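Local coordinates for protein probable porin (Pseudomonas aeruginosa, PDB 2Y0H) that probably forms a channel in the bacterial outer membrane through which small solutes pass, as a porin of the OprD family, at residues P116-F130 / P275-N287. Numbering follows the deposited sequence.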
ATOM      1  N   PRO A 116       5.151  -7.015   1.277  1.00 27.42           N
ATOM      2  CA  PRO A 116       4.679  -6.971   2.669  1.00 25.19           C
ATOM      3  C   PRO A 116       5.554  -6.095   3.579  1.00 27.50           C
ATOM      4  O   PRO A 116       5.019  -5.517   4.526  1.00 25.91           O
ATOM      5  CB  PRO A 116       4.725  -8.444   3.095  1.00 27.58           C
ATOM      6  CG  PRO A 116       4.572  -9.205   1.801  1.00 28.63           C
ATOM      7  CD  PRO A 116       5.336  -8.392   0.791  1.00 23.92           C
ATOM      8  N   VAL A 117       6.857  -5.984   3.294  1.00 24.30           N
ATOM      9  CA  VAL A 117       7.750  -5.150   4.093  1.00 25.44           C
ATOM     10  C   VAL A 117       8.048  -3.766   3.483  1.00 29.56           C
ATOM     11  O   VAL A 117       8.821  -2.976   4.051  1.00 26.87           O
ATOM     12  CB  VAL A 117       9.089  -5.869   4.414  1.00 28.11           C
ATOM     13  CG1 VAL A 117       8.826  -7.160   5.168  1.00 25.84           C
ATOM     14  CG2 VAL A 117       9.910  -6.129   3.139  1.00 23.29           C
ATOM     15  N   ALA A 118       7.444  -3.483   2.330  1.00 29.17           N
ATOM     16  CA  ALA A 118       7.630  -2.206   1.631  1.00 27.22           C
ATOM     17  C   ALA A 118       6.555  -2.063   0.556  1.00 30.29           C
ATOM     18  O   ALA A 118       6.737  -2.493  -0.590  1.00 27.26           O
ATOM     19  CB  ALA A 118       9.012  -2.124   1.001  1.00 25.31           C
ATOM     20  N   PHE A 119       5.427  -1.477   0.944  1.00 28.37           N
ATOM     21  CA  PHE A 119       4.287  -1.364   0.057  1.00 28.53           C
ATOM     22  C   PHE A 119       4.073   0.119  -0.221  1.00 30.27           C
ATOM     23  O   PHE A 119       3.530   0.841   0.618  1.00 23.89           O
ATOM     24  CB  PHE A 119       3.044  -1.984   0.696  1.00 27.28           C
ATOM     25  CG  PHE A 119       1.988  -2.378  -0.299  1.00 32.45           C
ATOM     26  CD1 PHE A 119       1.149  -1.426  -0.846  1.00 34.46           C
ATOM     27  CD2 PHE A 119       1.855  -3.696  -0.701  1.00 31.13           C
ATOM     28  CE1 PHE A 119       0.182  -1.782  -1.775  1.00 37.31           C
ATOM     29  CE2 PHE A 119       0.893  -4.061  -1.626  1.00 33.25           C
ATOM     30  CZ  PHE A 119       0.053  -3.103  -2.161  1.00 36.59           C
ATOM     31  N   ARG A 120       4.543   0.564  -1.388  1.00 30.08           N
ATOM     32  CA  ARG A 120       4.588   1.984  -1.712  1.00 30.43           C
ATOM     33  C   ARG A 120       3.186   2.591  -1.705  1.00 28.44           C
ATOM     34  O   ARG A 120       2.219   1.981  -2.151  1.00 31.28           O
ATOM     35  CB  ARG A 120       5.303   2.229  -3.056  1.00 32.78           C
ATOM     36  CG  ARG A 120       4.402   2.072  -4.277  1.00 32.54           C
ATOM     37  CD  ARG A 120       3.739   0.697  -4.274  1.00 38.52           C
ATOM     38  NE  ARG A 120       2.345   0.722  -4.735  1.00 45.10           N
ATOM     39  CZ  ARG A 120       1.900   1.522  -5.693  1.00 38.91           C
ATOM     40  NH1 ARG A 120       2.731   2.359  -6.286  1.00 41.21           N
ATOM     41  NH2 ARG A 120       0.635   1.481  -6.066  1.00 44.56           N
ATOM     42  N   ASP A 121       3.089   3.787  -1.146  1.00 29.73           N
ATOM     43  CA  ASP A 121       1.833   4.502  -1.032  1.00 31.02           C
ATOM     44  C   ASP A 121       1.288   4.918  -2.395  1.00 33.40           C
ATOM     45  O   ASP A 121       2.040   5.390  -3.251  1.00 29.80           O
ATOM     46  CB  ASP A 121       2.044   5.745  -0.171  1.00 33.85           C
ATOM     47  CG  ASP A 121       0.832   6.645  -0.146  1.00 36.34           C
ATOM     48  OD1 ASP A 121      -0.292   6.123  -0.025  1.00 34.17           O
ATOM     49  OD2 ASP A 121       1.011   7.872  -0.245  1.00 38.91           O
ATOM     50  N   ASP A 122      -0.020   4.741  -2.594  1.00 34.00           N
ATOM     51  CA  ASP A 122      -0.699   5.285  -3.773  1.00 36.07           C
ATOM     52  C   ASP A 122      -2.137   5.707  -3.498  1.00 34.52           C
ATOM     53  O   ASP A 122      -2.971   5.677  -4.397  1.00 34.83           O
ATOM     54  CB  ASP A 122      -0.697   4.305  -4.955  1.00 36.56           C
ATOM     55  CG  ASP A 122      -1.205   4.962  -6.252  1.00 38.08           C
ATOM     56  OD1 ASP A 122      -0.845   6.132  -6.506  1.00 33.21           O
ATOM     57  OD2 ASP A 122      -1.952   4.314  -7.015  1.00 42.12           O
ATOM     58  N   VAL A 123      -2.422   6.113  -2.269  1.00 31.73           N
ATOM     59  CA  VAL A 123      -3.763   6.531  -1.923  1.00 35.74           C
ATOM     60  C   VAL A 123      -3.864   8.050  -1.896  1.00 36.43           C
ATOM     61  O   VAL A 123      -4.881   8.602  -1.483  1.00 34.43           O
ATOM     62  CB  VAL A 123      -4.205   5.955  -0.565  1.00 37.20           C
ATOM     63  CG1 VAL A 123      -4.138   4.433  -0.594  1.00 34.56           C
ATOM     64  CG2 VAL A 123      -3.349   6.520   0.549  1.00 39.57           C
ATOM     65  N   ARG A 124      -2.800   8.723  -2.323  1.00 34.98           N
ATOM     66  CA  ARG A 124      -2.815  10.176  -2.416  1.00 35.31           C
ATOM     67  C   ARG A 124      -2.820  10.579  -3.876  1.00 34.03           C
ATOM     68  O   ARG A 124      -3.431   9.906  -4.705  1.00 34.37           O
ATOM     69  CB  ARG A 124      -1.609  10.786  -1.698  1.00 38.39           C
ATOM     70  CG  ARG A 124      -1.582  10.506  -0.201  1.00 42.36           C
ATOM     71  CD  ARG A 124      -0.180  10.676   0.376  1.00 45.72           C
ATOM     72  NE  ARG A 124      -0.252  10.854   1.818  1.00 54.02           N
ATOM     73  CZ  ARG A 124      -0.560   9.885   2.676  1.00 57.68           C
ATOM     74  NH1 ARG A 124      -0.807   8.654   2.236  1.00 55.10           N
ATOM     75  NH2 ARG A 124      -0.618  10.145   3.978  1.00 61.39           N
ATOM     76  N   LEU A 125      -2.122  11.666  -4.191  1.00 33.18           N
ATOM     77  CA  LEU A 125      -2.136  12.214  -5.543  1.00 31.23           C
ATOM     78  C   LEU A 125      -1.240  11.423  -6.480  1.00 29.25           C
ATOM     79  O   LEU A 125      -1.648  11.038  -7.575  1.00 30.67           O
ATOM     80  CB  LEU A 125      -1.724  13.692  -5.542  1.00 31.76           C
ATOM     81  CG  LEU A 125      -1.790  14.392  -6.904  1.00 37.09           C
ATOM     82  CD1 LEU A 125      -3.231  14.441  -7.414  1.00 33.05           C
ATOM     83  CD2 LEU A 125      -1.172  15.804  -6.863  1.00 33.64           C
ATOM     84  N   LEU A 126      -0.010  11.197  -6.048  1.00 28.56           N
ATOM     85  CA  LEU A 126       0.963  10.495  -6.860  1.00 29.86           C
ATOM     86  C   LEU A 126       1.482   9.288  -6.100  1.00 27.88           C
ATOM     87  O   LEU A 126       1.460   9.268  -4.877  1.00 26.19           O
ATOM     88  CB  LEU A 126       2.121  11.434  -7.214  1.00 28.41           C
ATOM     89  CG  LEU A 126       1.759  12.593  -8.138  1.00 28.39           C
ATOM     90  CD1 LEU A 126       2.897  13.584  -8.187  1.00 31.25           C
ATOM     91  CD2 LEU A 126       1.420  12.073  -9.530  1.00 27.09           C
ATOM     92  N   PRO A 127       1.952   8.276  -6.828  1.00 29.94           N
ATOM     93  CA  PRO A 127       2.553   7.139  -6.132  1.00 30.69           C
ATOM     94  C   PRO A 127       3.872   7.536  -5.503  1.00 30.11           C
ATOM     95  O   PRO A 127       4.634   8.308  -6.086  1.00 26.74           O
ATOM     96  CB  PRO A 127       2.807   6.138  -7.258  1.00 32.19           C
ATOM     97  CG  PRO A 127       2.979   6.998  -8.482  1.00 31.93           C
ATOM     98  CD  PRO A 127       2.039   8.156  -8.294  1.00 27.43           C
ATOM     99  N   GLN A 128       4.126   7.018  -4.308  1.00 29.84           N
ATOM    100  CA  GLN A 128       5.454   7.058  -3.720  1.00 29.11           C
ATOM    101  C   GLN A 128       6.375   6.190  -4.580  1.00 27.94           C
ATOM    102  O   GLN A 128       5.961   5.141  -5.064  1.00 30.33           O
ATOM    103  CB  GLN A 128       5.395   6.493  -2.302  1.00 26.46           C
ATOM    104  CG  GLN A 128       6.727   6.125  -1.688  1.00 26.15           C
ATOM    105  CD  GLN A 128       6.567   5.493  -0.293  1.00 29.56           C
ATOM    106  OE1 GLN A 128       5.607   4.764  -0.036  1.00 33.11           O
ATOM    107  NE2 GLN A 128       7.495   5.788   0.605  1.00 30.24           N
ATOM    108  N   THR A 129       7.617   6.616  -4.775  1.00 25.40           N
ATOM    109  CA  THR A 129       8.575   5.788  -5.506  1.00 26.63           C
ATOM    110  C   THR A 129       9.824   5.551  -4.679  1.00 27.61           C
ATOM    111  O   THR A 129      10.096   6.274  -3.719  1.00 29.12           O
ATOM    112  CB  THR A 129       9.005   6.435  -6.839  1.00 28.23           C
ATOM    113  OG1 THR A 129       9.682   7.665  -6.574  1.00 25.60           O
ATOM    114  CG2 THR A 129       7.795   6.707  -7.739  1.00 29.51           C
ATOM    115  N   PHE A 130      10.583   4.531  -5.057  1.00 28.91           N
ATOM    116  CA  PHE A 130      11.863   4.238  -4.425  1.00 29.69           C
ATOM    117  C   PHE A 130      12.907   4.124  -5.540  1.00 30.48           C
ATOM    118  O   PHE A 130      12.566   3.797  -6.678  1.00 29.08           O
ATOM    119  CB  PHE A 130      11.797   2.911  -3.650  1.00 28.25           C
ATOM    120  CG  PHE A 130      10.963   2.962  -2.391  1.00 27.83           C
ATOM    121  CD1 PHE A 130       9.579   2.823  -2.445  1.00 26.02           C
ATOM    122  CD2 PHE A 130      11.568   3.132  -1.150  1.00 28.52           C
ATOM    123  CE1 PHE A 130       8.820   2.884  -1.298  1.00 26.44           C
ATOM    124  CE2 PHE A 130      10.808   3.179   0.006  1.00 33.83           C
ATOM    125  CZ  PHE A 130       9.430   3.055  -0.067  1.00 29.18           C
ATOM    126  N   PRO A 275       6.537  -0.632  12.722  1.00 24.09           N
ATOM    127  CA  PRO A 275       7.482   0.126  11.887  1.00 27.30           C
ATOM    128  C   PRO A 275       7.158   0.026  10.399  1.00 27.09           C
ATOM    129  O   PRO A 275       7.024  -1.085   9.870  1.00 26.39           O
ATOM    130  CB  PRO A 275       8.825  -0.552  12.172  1.00 26.90           C
ATOM    131  CG  PRO A 275       8.608  -1.323  13.465  1.00 28.36           C
ATOM    132  CD  PRO A 275       7.190  -1.753  13.419  1.00 25.46           C
ATOM    133  N   VAL A 276       7.004   1.178   9.749  1.00 26.20           N
ATOM    134  CA  VAL A 276       6.991   1.258   8.291  1.00 24.34           C
ATOM    135  C   VAL A 276       8.015   2.281   7.861  1.00 24.66           C
ATOM    136  O   VAL A 276       8.363   3.175   8.639  1.00 22.52           O
ATOM    137  CB  VAL A 276       5.604   1.671   7.733  1.00 30.24           C
ATOM    138  CG1 VAL A 276       4.635   0.508   7.807  1.00 30.62           C
ATOM    139  CG2 VAL A 276       5.046   2.887   8.491  1.00 30.00           C
ATOM    140  N   LEU A 277       8.494   2.157   6.623  1.00 23.81           N
ATOM    141  CA  LEU A 277       9.371   3.167   6.030  1.00 27.73           C
ATOM    142  C   LEU A 277       8.674   4.530   5.933  1.00 29.87           C
ATOM    143  O   LEU A 277       7.464   4.604   5.705  1.00 27.68           O
ATOM    144  CB  LEU A 277       9.841   2.726   4.639  1.00 28.58           C
ATOM    145  CG  LEU A 277      10.718   1.467   4.605  1.00 29.43           C
ATOM    146  CD1 LEU A 277      10.995   1.008   3.172  1.00 23.64           C
ATOM    147  CD2 LEU A 277      12.022   1.711   5.357  1.00 24.49           C
ATOM    148  N   ASN A 278       9.446   5.600   6.099  1.00 26.48           N
ATOM    149  CA  ASN A 278       8.925   6.964   6.002  1.00 31.15           C
ATOM    150  C   ASN A 278       8.354   7.247   4.610  1.00 31.48           C
ATOM    151  O   ASN A 278       8.651   6.537   3.648  1.00 30.93           O
ATOM    152  CB  ASN A 278      10.049   7.961   6.259  1.00 29.47           C
ATOM    153  CG  ASN A 278      11.101   7.893   5.186  1.00 30.57           C
ATOM    154  OD1 ASN A 278      11.826   6.900   5.080  1.00 27.41           O
ATOM    155  ND2 ASN A 278      11.149   8.911   4.335  1.00 28.91           N
ATOM    156  N   GLY A 279       7.550   8.300   4.508  1.00 34.55           N
ATOM    157  CA  GLY A 279       6.944   8.689   3.245  1.00 32.12           C
ATOM    158  C   GLY A 279       5.535   8.137   3.097  1.00 32.16           C
ATOM    159  O   GLY A 279       5.049   7.936   1.990  1.00 35.02           O
ATOM    160  N   TYR A 280       4.880   7.883   4.219  1.00 34.27           N
ATOM    161  CA  TYR A 280       3.521   7.336   4.212  1.00 37.85           C
ATOM    162  C   TYR A 280       3.403   5.998   3.470  1.00 31.82           C
ATOM    163  O   TYR A 280       2.362   5.667   2.904  1.00 31.28           O
ATOM    164  CB  TYR A 280       2.527   8.365   3.656  1.00 46.91           C
ATOM    165  CG  TYR A 280       2.416   9.608   4.519  1.00 52.61           C
ATOM    166  CD1 TYR A 280       1.723   9.578   5.730  1.00 53.55           C
ATOM    167  CD2 TYR A 280       3.010  10.805   4.130  1.00 51.12           C
ATOM    168  CE1 TYR A 280       1.615  10.707   6.525  1.00 55.27           C
ATOM    169  CE2 TYR A 280       2.909  11.943   4.918  1.00 57.17           C
ATOM    170  CZ  TYR A 280       2.210  11.887   6.114  1.00 62.13           C
ATOM    171  OH  TYR A 280       2.108  13.014   6.900  1.00 64.41           O
ATOM    172  N   THR A 281       4.486   5.240   3.468  1.00 28.92           N
ATOM    173  CA  THR A 281       4.450   3.882   2.976  1.00 27.86           C
ATOM    174  C   THR A 281       3.293   3.166   3.659  1.00 24.18           C
ATOM    175  O   THR A 281       3.023   3.383   4.834  1.00 25.96           O
ATOM    176  CB  THR A 281       5.762   3.174   3.308  1.00 28.40           C
ATOM    177  OG1 THR A 281       6.846   4.029   2.930  1.00 32.90           O
ATOM    178  CG2 THR A 281       5.872   1.857   2.555  1.00 29.23           C
ATOM    179  N   THR A 282       2.601   2.326   2.912  1.00 29.20           N
ATOM    180  CA  THR A 282       1.393   1.681   3.408  1.00 28.65           C
ATOM    181  C   THR A 282       1.790   0.477   4.248  1.00 27.41           C
ATOM    182  O   THR A 282       2.492  -0.406   3.761  1.00 29.53           O
ATOM    183  CB  THR A 282       0.527   1.201   2.228  1.00 28.24           C
ATOM    184  OG1 THR A 282       0.325   2.287   1.311  1.00 31.81           O
ATOM    185  CG2 THR A 282      -0.817   0.670   2.707  1.00 27.98           C
ATOM    186  N   PRO A 283       1.361   0.448   5.518  1.00 25.04           N
ATOM    187  CA  PRO A 283       1.604  -0.731   6.356  1.00 24.31           C
ATOM    188  C   PRO A 283       0.747  -1.881   5.820  1.00 27.86           C
ATOM    189  O   PRO A 283      -0.449  -1.700   5.591  1.00 27.45           O
ATOM    190  CB  PRO A 283       1.092  -0.301   7.740  1.00 26.34           C
ATOM    191  CG  PRO A 283       0.718   1.156   7.629  1.00 27.73           C
ATOM    192  CD  PRO A 283       0.498   1.437   6.183  1.00 25.23           C
ATOM    193  N   TYR A 284       1.353  -3.037   5.592  1.00 24.48           N
ATOM    194  CA  TYR A 284       0.655  -4.156   4.981  1.00 25.31           C
ATOM    195  C   TYR A 284      -0.176  -4.908   6.039  1.00 26.60           C
ATOM    196  O   TYR A 284       0.193  -5.997   6.471  1.00 25.81           O
ATOM    197  CB  TYR A 284       1.688  -5.078   4.321  1.00 27.62           C
ATOM    198  CG  TYR A 284       1.090  -6.132   3.424  1.00 30.23           C
ATOM    199  CD1 TYR A 284       0.369  -5.775   2.290  1.00 35.10           C
ATOM    200  CD2 TYR A 284       1.230  -7.484   3.719  1.00 28.42           C
ATOM    201  CE1 TYR A 284      -0.190  -6.746   1.462  1.00 39.51           C
ATOM    202  CE2 TYR A 284       0.682  -8.461   2.896  1.00 28.63           C
ATOM    203  CZ  TYR A 284      -0.026  -8.087   1.776  1.00 36.24           C
ATOM    204  OH  TYR A 284      -0.572  -9.054   0.961  1.00 45.37           O
ATOM    205  N   VAL A 285      -1.284  -4.301   6.465  1.00 26.29           N
ATOM    206  CA  VAL A 285      -2.048  -4.789   7.607  1.00 24.15           C
ATOM    207  C   VAL A 285      -3.550  -4.864   7.355  1.00 26.89           C
ATOM    208  O   VAL A 285      -4.120  -4.021   6.671  1.00 25.98           O
ATOM    209  CB  VAL A 285      -1.805  -3.929   8.868  1.00 28.11           C
ATOM    210  CG1 VAL A 285      -0.312  -3.857   9.185  1.00 29.69           C
ATOM    211  CG2 VAL A 285      -2.405  -2.531   8.709  1.00 24.69           C
ATOM    212  N   ALA A 286      -4.174  -5.888   7.928  1.00 26.93           N
ATOM    213  CA  ALA A 286      -5.617  -6.112   7.828  1.00 27.48           C
ATOM    214  C   ALA A 286      -6.479  -4.879   8.095  1.00 23.53           C
ATOM    215  O   ALA A 286      -7.358  -4.561   7.312  1.00 25.63           O
ATOM    216  CB  ALA A 286      -6.030  -7.248   8.755  1.00 22.29           C
ATOM    217  N   ASN A 287      -6.235  -4.190   9.200  1.00 24.18           N
ATOM    218  CA  ASN A 287      -7.123  -3.107   9.614  1.00 24.02           C
ATOM    219  C   ASN A 287      -6.719  -1.712   9.123  1.00 28.61           C
ATOM    220  O   ASN A 287      -7.130  -0.694   9.689  1.00 28.41           O
ATOM    221  CB  ASN A 287      -7.349  -3.147  11.130  1.00 23.73           C
ATOM    222  CG  ASN A 287      -8.225  -4.325  11.544  1.00 28.95           C
ATOM    223  OD1 ASN A 287      -8.661  -5.092  10.689  1.00 27.66           O
ATOM    224  ND2 ASN A 287      -8.486  -4.475  12.852  1.00 25.10           N
TER
HETATM  225  O   HOH W   1       4.349  -3.242   5.802  1.00 23.92           O
HETATM  226  O   HOH W   2       7.533  -0.196   4.940  1.00 27.36           O
HETATM  227  O   HOH W   3       5.069  -1.243   3.788  1.00 28.98           O
HETATM  228  O   HOH W   4      -0.779   2.144  -1.128  1.00 38.40           O
HETATM  229  O   HOH W   5       3.403   9.149  -0.150  1.00 39.61           O
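Gln128 reaches across to Thr281 with its carboxamide, and the pair ties together two loops folded into the lumen of the 18-stranded barrel. The Gln128 chain leaves with CG anti to the backbone N (chi1 164°) and stays extended, which carries NE2 to 3.0 Å from Thr281 OG1, a partner lying close to the amide plane. A second, weak bond joins NE2 to Asn278 O, and Ser153 OG of the adjoining barrel strand also bonds NE2. On the other side of the amide, OE1 accepts from Asp121 N at 2.9 Å, on a lone pair, so the flip of the group is fixed. Thr281 OG1 in turn donates a hydrogen bond to Leu277 O, which it meets from above the carbonyl plane, while its CG2 turns to Phe119 O. That carbonyl also receives Thr282 N at 2.9 Å.

Farther out, the guanidinium of Arg124 lies on one face of the Tyr280 ring, planes 24° apart, with NH2 placed off-centre over the CG and CD1 side; CZ stands 4.0 Å from the ring centroid. NH1 of the same group makes a weak bond to Asp121 OD2 within a salt bridge, and water 5 links that oxygen to Gly279 O. At the far end, Tyr284, with CG anti to its N (chi1 -169°), sets CD2 3.7 Å from Pro116 CB; its ring is nearly parallel to that of Phe119 but slid aside. Leu277 CD1 meets Phe130 CE2 at 3.8 Å.

Waters 1 and 3 link backbone groups across the contact, Pro116 O with Tyr284 N and Phe119 N with Thr282 O. Directional bonds thus fix the polar core of these two inward-folded loops, which probably narrow the pore as in other OprD-family porins, whereas the Asp121 carboxylate probably offsets part of the Arg124 charge and, with the stack, helps hold the guanidinium flat on Tyr280.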